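Local atomic coordinates of protein angel homolog 2 (Homo sapiens, PDB entry 6RW0), a protein that acts as a 2',3'-cyclic phosphatase of the CCR4 family of deadenylases and probably binds the 3'-untranslated regions of mRNAs. Residues Glu127-Lys135 against Arg168-Leu176; Arg201-Ala211 against Gln274-Trp282. All coordinates share one frame; numbering follows the deposited sequence.

Interaction 1 (Glu127-Lys135 against Arg168-Leu176); sequences EYKMRTGRK and RDNVGLVLL
Asp169 reaches into the turn formed by Thr132 to Lys135, a type II' beta turn, and every part of its side chain meets that turn. Its CB lies 3.6 Å from Lys135 CG and also rests against the Thr132 carbonyl, which CG approaches next. At the tip the two oxygens part company. OD1 accepts from Thr132 OG1 at 2.8 Å, met on the anti side and 18° out of the carboxylate plane. OD2 offers its anti lone pair to Lys135 NZ in a salt bridge of 2.7 Å, for which the lysine chain bends at both chi2 and chi4 (-57° and -59°). Water 3 joins the same OD2 to Arg134 N. The aspartate backbone adds a bond of its own, Thr132 N to Asp169 O at 3.2 Å.

Arg131 runs its CB 3.3 Å from Asp169 O, while one guanidinium face carries Lys135 CG and NH1 turns to Asp137. Further along, Val171 sets CG2 3.5 Å from Lys129 O and CG1 against Met130 O, and Leu173 CD2 lies 3.5 Å from Glu127 O. Strands 127-130 and 171-176 run nearly antiparallel, 7.1 Å apart at their axes, yet belong to different sheets; facing sheets of this kind form the central beta sandwich of the DNase I-like fold.

Interaction 2 (Arg201-Ala211 against Gln274-Trp282); sequences RRGDIKLTQLA and QRILSIPIW
Leu207 sends CD1 into a small apolar centre, where it meets Ile281 CD1 at 3.8 Å and Leu277 CD1 at 4.0 Å, crossing each side chain at about a right angle. Leu277 uses its other methyl one turn earlier on the helix, CD2 lying against CA and CB of Asp204. One turn later Ala211 CB sits 3.4 Å from Trp282 CH2, at the far end of the indole. Between these points Thr208 and Trp282 slide past one another in opposite directions, with Thr208 CG2 beside the tryptophan CB and OG1 near CE3. That hydroxyl is also fixed within the helix, because OG1 donates to Asp204 O at 2.9 Å, while Thr208 N reaches the same oxygen from the opposite face of the carbonyl. Ile281 CG2 closes over this threonine hydroxyl, and the indole NE1 is held by Ile288 O.

The contact joins the first two and a half turns of helix 203-220 in this DNase I-like domain to an irregular loop that links strands 253-255 and 329-331 and turns through a cis peptide before Pro280.

Outward from the leucines lies a salt-bridge network centred on Asp204, whose CG stands between the backbone N and the carbonyl carbon (chi1 52°), turning the carboxylate back toward Arg202. Arg202 grips it side-on, NE to OD1 and NH2 to OD2, and a methyl of Ile205 covers one face of its guanidinium. Arg275 reaches OD2 from the opposite face, its NH2 3.0 Å away in a bond of 162°; carboxylate and guanidinium planes stand 70° apart. The two arginine NH2 groups come within 3.8 Å of each other, a proximity that the shared carboxylate probably offsets. Water 4 donates to Asp204 OD2 and accepts from Arg275 NH1, while Arg275 NH2 also bonds a glycerol, probably from the crystallisation liquor.

The chain completes interaction 1 before it begins interaction 2, and their centres lie 20 Å apart. Strand 171-179 of interaction 1 leads through strand 189-195, its antiparallel neighbour, into helix 203-220, whose first turns enter interaction 2. The same helix touches the sheet again farther on, through Val174 against Glu216 and Leu176 against Val220. The two sites meet directly where Asn170 OD1 lies 3.2 Å from Gln209 NE2, a probable hydrogen bond, and where Arg168 packs on Ile205. Sheet-to-sheet contact at the edge of the sandwich and helix-to-loop contact at its periphery are therefore joined through one helix within the one DNase I-like fold.

Interaction 1 (Glu127-Lys135 against Arg168-Leu176)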
loop_
_atom_site.group_PDB
_atom_site.type_symbol
_atom_site.label_atom_id
_atom_site.label_comp_id
_atom_site.label_asym_id
_atom_site.label_seq_id
_atom_site.Cartn_x
_atom_site.Cartn_y
_atom_site.Cartn_z
ATOM N N GLU A 127 -4.398 6.514 13.417
ATOM C CA GLU A 127 -5.482 5.532 13.405
ATOM C C GLU A 127 -4.952 4.188 12.929
ATOM O O GLU A 127 -4.253 4.116 11.911
ATOM C CB GLU A 127 -6.632 5.987 12.497
ATOM C CG GLU A 127 -7.396 7.204 13.007
ATOM C CD GLU A 127 -8.266 6.923 14.230
ATOM O OE1 GLU A 127 -8.509 5.736 14.565
ATOM O OE2 GLU A 127 -8.712 7.910 14.856
ATOM N N TYR A 128 -5.310 3.121 13.639
ATOM C CA TYR A 128 -4.760 1.797 13.402
ATOM C C TYR A 128 -5.852 0.802 13.064
ATOM O O TYR A 128 -6.975 0.884 13.566
ATOM C CB TYR A 128 -4.079 1.314 14.681
ATOM C CG TYR A 128 -3.330 0.001 14.687
ATOM C CD1 TYR A 128 -2.322 -0.269 13.771
ATOM C CD2 TYR A 128 -3.564 -0.933 15.684
ATOM C CE1 TYR A 128 -1.608 -1.449 13.831
ATOM C CE2 TYR A 128 -2.854 -2.113 15.755
ATOM C CZ TYR A 128 -1.878 -2.371 14.828
ATOM O OH TYR A 128 -1.169 -3.543 14.931
ATOM N N LYS A 129 -5.493 -0.170 12.239
ATOM C CA LYS A 129 -6.330 -1.341 12.015
ATOM C C LYS A 129 -5.432 -2.567 11.968
ATOM O O LYS A 129 -4.664 -2.747 11.017
ATOM C CB LYS A 129 -7.149 -1.212 10.734
ATOM C CG LYS A 129 -8.012 -2.428 10.428
ATOM C CD LYS A 129 -9.005 -2.722 11.559
ATOM C CE LYS A 129 -9.859 -3.917 11.234
ATOM N NZ LYS A 129 -10.726 -4.306 12.372
ATOM N N MET A 130 -5.552 -3.420 12.972
ATOM C CA MET A 130 -4.757 -4.634 13.070
ATOM C C MET A 130 -5.374 -5.737 12.221
ATOM O O MET A 130 -6.597 -5.829 12.087
ATOM C CB MET A 130 -4.749 -5.105 14.527
ATOM C CG MET A 130 -3.730 -6.171 14.848
ATOM S SD MET A 130 -3.784 -6.532 16.623
ATOM C CE MET A 130 -5.481 -7.032 16.866
ATOM N N ARG A 131 -4.515 -6.583 11.642
ATOM C CA ARG A 131 -4.981 -7.808 11.011
ATOM C C ARG A 131 -5.765 -8.634 12.021
ATOM O O ARG A 131 -5.556 -8.532 13.235
ATOM C CB ARG A 131 -3.807 -8.623 10.454
ATOM C CG ARG A 131 -3.218 -8.014 9.177
ATOM C CD ARG A 131 -2.493 -9.078 8.370
ATOM N NE ARG A 131 -1.228 -9.466 8.973
ATOM C CZ ARG A 131 -0.518 -10.528 8.613
ATOM N NH1 ARG A 131 0.638 -10.771 9.216
ATOM N NH2 ARG A 131 -0.960 -11.347 7.662
ATOM N N THR A 132 -6.688 -9.440 11.511
ATOM C CA THR A 132 -7.610 -10.209 12.331
ATOM C C THR A 132 -6.966 -11.534 12.749
ATOM O O THR A 132 -5.794 -11.797 12.480
ATOM C CB THR A 132 -8.942 -10.352 11.593
ATOM O OG1 THR A 132 -8.740 -10.937 10.299
ATOM C CG2 THR A 132 -9.584 -8.983 11.393
ATOM N N GLY A 133 -7.700 -12.365 13.473
ATOM C CA GLY A 133 -7.011 -13.619 13.814
ATOM C C GLY A 133 -5.767 -13.461 14.692
ATOM O O GLY A 133 -5.665 -12.555 15.517
ATOM N N ARG A 134 -4.801 -14.376 14.518
ATOM C CA ARG A 134 -3.623 -14.449 15.390
ATOM C C ARG A 134 -2.480 -13.557 14.933
ATOM O O ARG A 134 -1.357 -13.679 15.438
ATOM C CB ARG A 134 -3.127 -15.893 15.495
ATOM C CG ARG A 134 -4.112 -16.797 16.197
ATOM C CD ARG A 134 -3.577 -18.203 16.357
ATOM N NE ARG A 134 -4.549 -19.070 17.017
ATOM C CZ ARG A 134 -4.716 -19.143 18.332
ATOM N NH1 ARG A 134 -3.973 -18.394 19.136
ATOM N NH2 ARG A 134 -5.627 -19.961 18.843
ATOM N N LYS A 135 -2.741 -12.678 14.016
ATOM C CA LYS A 135 -1.701 -11.910 13.377
ATOM C C LYS A 135 -1.334 -10.731 14.269
ATOM O O LYS A 135 -2.187 -10.198 14.989
ATOM C CB LYS A 135 -2.211 -11.417 12.035
ATOM C CG LYS A 135 -2.641 -12.535 11.088
ATOM C CD LYS A 135 -1.524 -13.547 10.818
ATOM C CE LYS A 135 -1.986 -14.620 9.824
ATOM N NZ LYS A 135 -3.178 -15.341 10.384
ATOM N N ARG A 168 -8.372 -15.214 4.869
ATOM C CA ARG A 168 -7.107 -14.612 5.268
ATOM C C ARG A 168 -7.330 -13.333 6.075
ATOM O O ARG A 168 -8.350 -12.650 5.926
ATOM C CB ARG A 168 -6.257 -14.324 4.026
ATOM C CG ARG A 168 -5.944 -15.572 3.176
ATOM C CD ARG A 168 -5.263 -16.629 4.001
ATOM N NE ARG A 168 -4.206 -17.377 3.316
ATOM C CZ ARG A 168 -4.427 -18.393 2.485
ATOM N NH1 ARG A 168 -5.669 -18.766 2.207
ATOM N NH2 ARG A 168 -3.409 -19.042 1.934
ATOM N N ASP A 169 -6.349 -13.002 6.919
ATOM C CA ASP A 169 -6.512 -11.989 7.964
ATOM C C ASP A 169 -6.140 -10.568 7.554
ATOM O O ASP A 169 -6.163 -9.663 8.404
ATOM C CB ASP A 169 -5.746 -12.421 9.213
ATOM C CG ASP A 169 -6.417 -13.591 9.907
ATOM O OD1 ASP A 169 -7.652 -13.519 10.154
ATOM O OD2 ASP A 169 -5.715 -14.594 10.169
ATOM N N ASN A 170 -5.906 -10.318 6.278
ATOM C CA ASN A 170 -5.464 -9.001 5.853
ATOM C C ASN A 170 -6.561 -7.955 6.023
ATOM O O ASN A 170 -7.764 -8.260 6.099
ATOM C CB ASN A 170 -4.998 -9.068 4.407
ATOM C CG ASN A 170 -3.931 -10.106 4.206
ATOM O OD1 ASN A 170 -4.229 -11.261 3.879
ATOM N ND2 ASN A 170 -2.676 -9.727 4.461
ATOM N N VAL A 171 -6.120 -6.699 6.064
ATOM C CA VAL A 171 -6.999 -5.571 6.329
ATOM C C VAL A 171 -6.632 -4.361 5.474
ATOM O O VAL A 171 -5.582 -4.300 4.829
ATOM C CB VAL A 171 -6.991 -5.156 7.819
ATOM C CG1 VAL A 171 -7.521 -6.265 8.719
ATOM C CG2 VAL A 171 -5.579 -4.738 8.262
ATOM N N GLY A 172 -7.538 -3.382 5.512
ATOM C CA GLY A 172 -7.289 -2.064 4.968
ATOM C C GLY A 172 -7.887 -1.014 5.882
ATOM O O GLY A 172 -8.593 -1.328 6.846
ATOM N N LEU A 173 -7.616 0.246 5.553
ATOM C CA LEU A 173 -8.109 1.361 6.353
ATOM C C LEU A 173 -8.285 2.552 5.428
ATOM O O LEU A 173 -7.420 2.811 4.586
ATOM C CB LEU A 173 -7.149 1.704 7.492
ATOM C CG LEU A 173 -7.612 2.788 8.460
ATOM C CD1 LEU A 173 -8.874 2.433 9.191
ATOM C CD2 LEU A 173 -6.470 3.051 9.455
ATOM N N VAL A 174 -9.414 3.244 5.559
ATOM C CA VAL A 174 -9.737 4.399 4.724
ATOM C C VAL A 174 -10.134 5.538 5.649
ATOM O O VAL A 174 -11.050 5.386 6.466
ATOM C CB VAL A 174 -10.868 4.093 3.727
ATOM C CG1 VAL A 174 -11.145 5.305 2.858
ATOM C CG2 VAL A 174 -10.511 2.867 2.876
ATOM N N LEU A 175 -9.443 6.668 5.545
ATOM C CA LEU A 175 -9.821 7.858 6.289
ATOM C C LEU A 175 -10.370 8.891 5.321
ATOM O O LEU A 175 -9.934 8.982 4.170
ATOM C CB LEU A 175 -8.637 8.486 7.036
ATOM C CG LEU A 175 -7.850 7.638 8.033
ATOM C CD1 LEU A 175 -6.932 8.526 8.885
ATOM C CD2 LEU A 175 -8.718 6.779 8.920
ATOM N N LEU A 176 -11.318 9.684 5.794
ATOM C CA LEU A 176 -11.760 10.865 5.073
ATOM C C LEU A 176 -11.294 12.068 5.880
ATOM O O LEU A 176 -11.622 12.179 7.067
ATOM C CB LEU A 176 -13.270 10.863 4.887
ATOM C CG LEU A 176 -13.735 11.934 3.901
ATOM C CD1 LEU A 176 -13.278 11.691 2.462
ATOM C CD2 LEU A 176 -15.253 12.036 3.952
HETATM O O HOH W 1 -2.879 -12.834 5.560
HETATM O O HOH W 2 -9.482 -9.322 8.043
HETATM O O HOH W 3 -5.027 -16.066 12.258
#

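Interaction 2 (Arg201-Ala211 against Gln274-Trp282)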
loop_
_atom_site.group_PDB
_atom_site.type_symbol
_atom_site.label_atom_id
_atom_site.label_comp_id
_atom_site.label_asym_id
_atom_site.label_seq_id
_atom_site.Cartn_x
_atom_site.Cartn_y
_atom_site.Cartn_z
ATOM N N ARG A 201 0.395 -17.698 -5.054
ATOM C CA ARG A 201 -0.570 -18.518 -5.815
ATOM C C ARG A 201 -1.977 -17.912 -5.762
ATOM O O ARG A 201 -2.683 -18.052 -6.702
ATOM C CB ARG A 201 -0.587 -19.958 -5.296
ATOM C CG ARG A 201 -1.455 -20.890 -6.130
ATOM C CD ARG A 201 -1.345 -22.350 -5.725
ATOM N NE ARG A 201 -1.872 -22.610 -4.402
ATOM C CZ ARG A 201 -2.490 -23.716 -4.045
ATOM N NH1 ARG A 201 -2.911 -24.572 -4.952
ATOM N NH2 ARG A 201 -2.716 -23.955 -2.772
ATOM N N ARG A 202 -2.351 -17.300 -4.650
ATOM C CA ARG A 202 -3.761 -16.904 -4.424
ATOM C C ARG A 202 -4.133 -15.516 -4.946
ATOM O O ARG A 202 -4.607 -14.716 -4.182
ATOM C CB ARG A 202 -4.088 -17.062 -2.940
ATOM C CG ARG A 202 -3.878 -18.482 -2.429
ATOM C CD ARG A 202 -4.598 -19.540 -3.252
ATOM N NE ARG A 202 -6.028 -19.322 -3.348
ATOM C CZ ARG A 202 -6.905 -19.657 -2.425
ATOM N NH1 ARG A 202 -6.498 -20.288 -1.344
ATOM N NH2 ARG A 202 -8.173 -19.354 -2.581
ATOM N N GLY A 203 -4.113 -15.356 -6.261
ATOM C CA GLY A 203 -4.515 -14.127 -6.959
ATOM C C GLY A 203 -6.008 -13.899 -6.844
ATOM O O GLY A 203 -6.427 -12.781 -6.999
ATOM N N ASP A 204 -6.774 -14.974 -6.701
ATOM C CA ASP A 204 -8.231 -14.891 -6.480
ATOM C C ASP A 204 -8.480 -14.143 -5.167
ATOM O O ASP A 204 -9.276 -13.250 -5.153
ATOM C CB ASP A 204 -8.853 -16.289 -6.463
ATOM C CG ASP A 204 -8.228 -17.302 -5.523
ATOM O OD1 ASP A 204 -7.061 -17.195 -5.225
ATOM O OD2 ASP A 204 -8.941 -18.175 -5.120
ATOM N N ILE A 205 -7.773 -14.480 -4.105
ATOM C CA ILE A 205 -7.919 -13.748 -2.851
ATOM C C ILE A 205 -7.424 -12.318 -3.004
ATOM O O ILE A 205 -8.086 -11.374 -2.563
ATOM C CB ILE A 205 -7.240 -14.485 -1.680
ATOM C CG1 ILE A 205 -7.844 -15.869 -1.504
ATOM C CG2 ILE A 205 -7.395 -13.632 -0.421
ATOM C CD1 ILE A 205 -7.158 -16.666 -0.441
ATOM N N LYS A 206 -6.265 -12.125 -3.644
ATOM C CA LYS A 206 -5.722 -10.779 -3.801
ATOM C C LYS A 206 -6.702 -9.847 -4.505
ATOM O O LYS A 206 -6.895 -8.702 -4.077
ATOM C CB LYS A 206 -4.429 -10.807 -4.604
ATOM C CG LYS A 206 -3.179 -11.119 -3.863
ATOM C CD LYS A 206 -2.031 -10.534 -4.694
ATOM C CE LYS A 206 -0.756 -10.440 -3.897
ATOM N NZ LYS A 206 -0.136 -11.739 -3.648
ATOM N N LEU A 207 -7.256 -10.282 -5.649
ATOM C CA LEU A 207 -8.177 -9.423 -6.394
ATOM C C LEU A 207 -9.438 -9.142 -5.593
ATOM O O LEU A 207 -9.992 -8.038 -5.671
ATOM C CB LEU A 207 -8.551 -10.050 -7.739
ATOM C CG LEU A 207 -7.476 -9.869 -8.804
ATOM C CD1 LEU A 207 -7.788 -10.744 -9.999
ATOM C CD2 LEU A 207 -7.334 -8.420 -9.225
ATOM N N THR A 208 -9.902 -10.112 -4.805
ATOM C CA THR A 208 -11.105 -9.893 -4.014
ATOM C C THR A 208 -10.829 -8.923 -2.869
ATOM O O THR A 208 -11.655 -8.054 -2.580
ATOM C CB THR A 208 -11.650 -11.227 -3.504
ATOM O OG1 THR A 208 -11.868 -12.122 -4.609
ATOM C CG2 THR A 208 -12.987 -11.059 -2.803
ATOM N N GLN A 209 -9.674 -9.058 -2.211
ATOM C CA GLN A 209 -9.268 -8.085 -1.199
ATOM C C GLN A 209 -9.186 -6.687 -1.794
ATOM O O GLN A 209 -9.700 -5.719 -1.225
ATOM C CB GLN A 209 -7.931 -8.497 -0.584
ATOM C CG GLN A 209 -8.003 -9.783 0.222
ATOM C CD GLN A 209 -6.711 -10.114 0.953
ATOM O OE1 GLN A 209 -5.645 -9.597 0.625
ATOM N NE2 GLN A 209 -6.806 -10.994 1.946
ATOM N N LEU A 210 -8.541 -6.560 -2.951
ATOM C CA LEU A 210 -8.487 -5.260 -3.610
ATOM C C LEU A 210 -9.887 -4.720 -3.894
ATOM O O LEU A 210 -10.165 -3.535 -3.657
ATOM C CB LEU A 210 -7.673 -5.373 -4.895
ATOM C CG LEU A 210 -7.610 -4.109 -5.747
ATOM C CD1 LEU A 210 -6.896 -2.998 -4.995
ATOM C CD2 LEU A 210 -6.932 -4.382 -7.070
ATOM N N ALA A 211 -10.784 -5.566 -4.405
ATOM C CA ALA A 211 -12.149 -5.122 -4.683
ATOM C C ALA A 211 -12.827 -4.614 -3.415
ATOM O O ALA A 211 -13.587 -3.638 -3.455
ATOM C CB ALA A 211 -12.951 -6.270 -5.295
ATOM N N GLN A 274 -1.971 -24.491 -12.039
ATOM C CA GLN A 274 -2.819 -23.549 -11.291
ATOM C C GLN A 274 -4.220 -23.472 -11.870
ATOM O O GLN A 274 -4.374 -23.507 -13.061
ATOM C CB GLN A 274 -2.190 -22.164 -11.273
ATOM C CG GLN A 274 -0.920 -22.107 -10.449
ATOM C CD GLN A 274 -0.287 -20.746 -10.529
ATOM O OE1 GLN A 274 -0.727 -19.889 -11.260
ATOM N NE2 GLN A 274 0.772 -20.561 -9.774
ATOM N N ARG A 275 -5.188 -23.338 -10.982
ATOM C CA ARG A 275 -6.600 -23.128 -11.318
ATOM C C ARG A 275 -6.744 -21.757 -11.987
ATOM O O ARG A 275 -6.011 -20.866 -11.657
ATOM C CB ARG A 275 -7.357 -23.217 -9.994
ATOM C CG ARG A 275 -8.832 -22.883 -10.064
ATOM C CD ARG A 275 -9.514 -23.229 -8.754
ATOM N NE ARG A 275 -8.886 -22.608 -7.599
ATOM C CZ ARG A 275 -9.233 -21.437 -7.101
ATOM N NH1 ARG A 275 -10.128 -20.710 -7.728
ATOM N NH2 ARG A 275 -8.694 -21.000 -5.984
ATOM N N ILE A 276 -7.654 -21.647 -12.939
ATOM C CA ILE A 276 -8.020 -20.404 -13.616
ATOM C C ILE A 276 -9.082 -19.692 -12.787
ATOM O O ILE A 276 -9.950 -20.341 -12.197
ATOM C CB ILE A 276 -8.552 -20.723 -15.030
ATOM C CG1 ILE A 276 -7.570 -21.614 -15.799
ATOM C CG2 ILE A 276 -8.881 -19.438 -15.762
ATOM C CD1 ILE A 276 -6.167 -21.123 -15.865
ATOM N N LEU A 277 -9.030 -18.355 -12.748
ATOM C CA LEU A 277 -9.991 -17.568 -11.973
ATOM C C LEU A 277 -11.435 -17.929 -12.307
ATOM O O LEU A 277 -11.790 -18.086 -13.472
ATOM C CB LEU A 277 -9.803 -16.077 -12.285
ATOM C CG LEU A 277 -8.630 -15.499 -11.504
ATOM C CD1 LEU A 277 -8.265 -14.154 -12.089
ATOM C CD2 LEU A 277 -8.907 -15.343 -10.011
ATOM N N SER A 278 -12.289 -17.996 -11.281
ATOM C CA SER A 278 -13.714 -18.200 -11.532
ATOM C C SER A 278 -14.348 -16.939 -12.134
ATOM O O SER A 278 -13.835 -15.831 -11.994
ATOM C CB SER A 278 -14.444 -18.594 -10.245
ATOM O OG SER A 278 -14.040 -19.887 -9.820
ATOM N N ILE A 279 -15.453 -17.132 -12.848
ATOM C CA ILE A 279 -16.278 -16.034 -13.346
ATOM C C ILE A 279 -17.636 -16.142 -12.656
ATOM O O ILE A 279 -18.394 -17.076 -12.948
ATOM C CB ILE A 279 -16.440 -16.088 -14.871
ATOM C CG1 ILE A 279 -15.076 -16.096 -15.553
ATOM C CG2 ILE A 279 -17.268 -14.903 -15.363
ATOM C CD1 ILE A 279 -15.107 -16.633 -16.980
ATOM N N PRO A 280 -17.980 -15.249 -11.714
ATOM C CA PRO A 280 -17.169 -14.168 -11.159
ATOM C C PRO A 280 -16.113 -14.714 -10.195
ATOM O O PRO A 280 -16.144 -15.879 -9.767
ATOM C CB PRO A 280 -18.198 -13.328 -10.398
ATOM C CG PRO A 280 -19.119 -14.368 -9.848
ATOM C CD PRO A 280 -19.253 -15.390 -10.978
ATOM N N ILE A 281 -15.193 -13.827 -9.825
ATOM C CA ILE A 281 -14.063 -14.226 -8.993
ATOM C C ILE A 281 -14.534 -14.607 -7.599
ATOM O O ILE A 281 -14.024 -15.559 -6.996
ATOM C CB ILE A 281 -13.018 -13.101 -8.951
ATOM C CG1 ILE A 281 -12.421 -12.869 -10.345
ATOM C CG2 ILE A 281 -11.924 -13.417 -7.928
ATOM C CD1 ILE A 281 -11.491 -11.653 -10.424
ATOM N N TRP A 282 -15.477 -13.846 -7.066
ATOM C CA TRP A 282 -15.974 -13.979 -5.680
ATOM C C TRP A 282 -17.483 -14.192 -5.697
ATOM O O TRP A 282 -18.108 -13.826 -6.668
ATOM C CB TRP A 282 -15.562 -12.735 -4.874
ATOM C CG TRP A 282 -16.132 -11.448 -5.378
ATOM C CD1 TRP A 282 -17.405 -10.990 -5.232
ATOM C CD2 TRP A 282 -15.430 -10.442 -6.113
ATOM N NE1 TRP A 282 -17.541 -9.775 -5.834
ATOM C CE2 TRP A 282 -16.351 -9.414 -6.389
ATOM C CE3 TRP A 282 -14.119 -10.315 -6.566
ATOM C CZ2 TRP A 282 -15.993 -8.274 -7.087
ATOM C CZ3 TRP A 282 -13.768 -9.186 -7.261
ATOM C CH2 TRP A 282 -14.698 -8.187 -7.522
HETATM O O HOH W 4 -11.381 -18.692 -6.195
#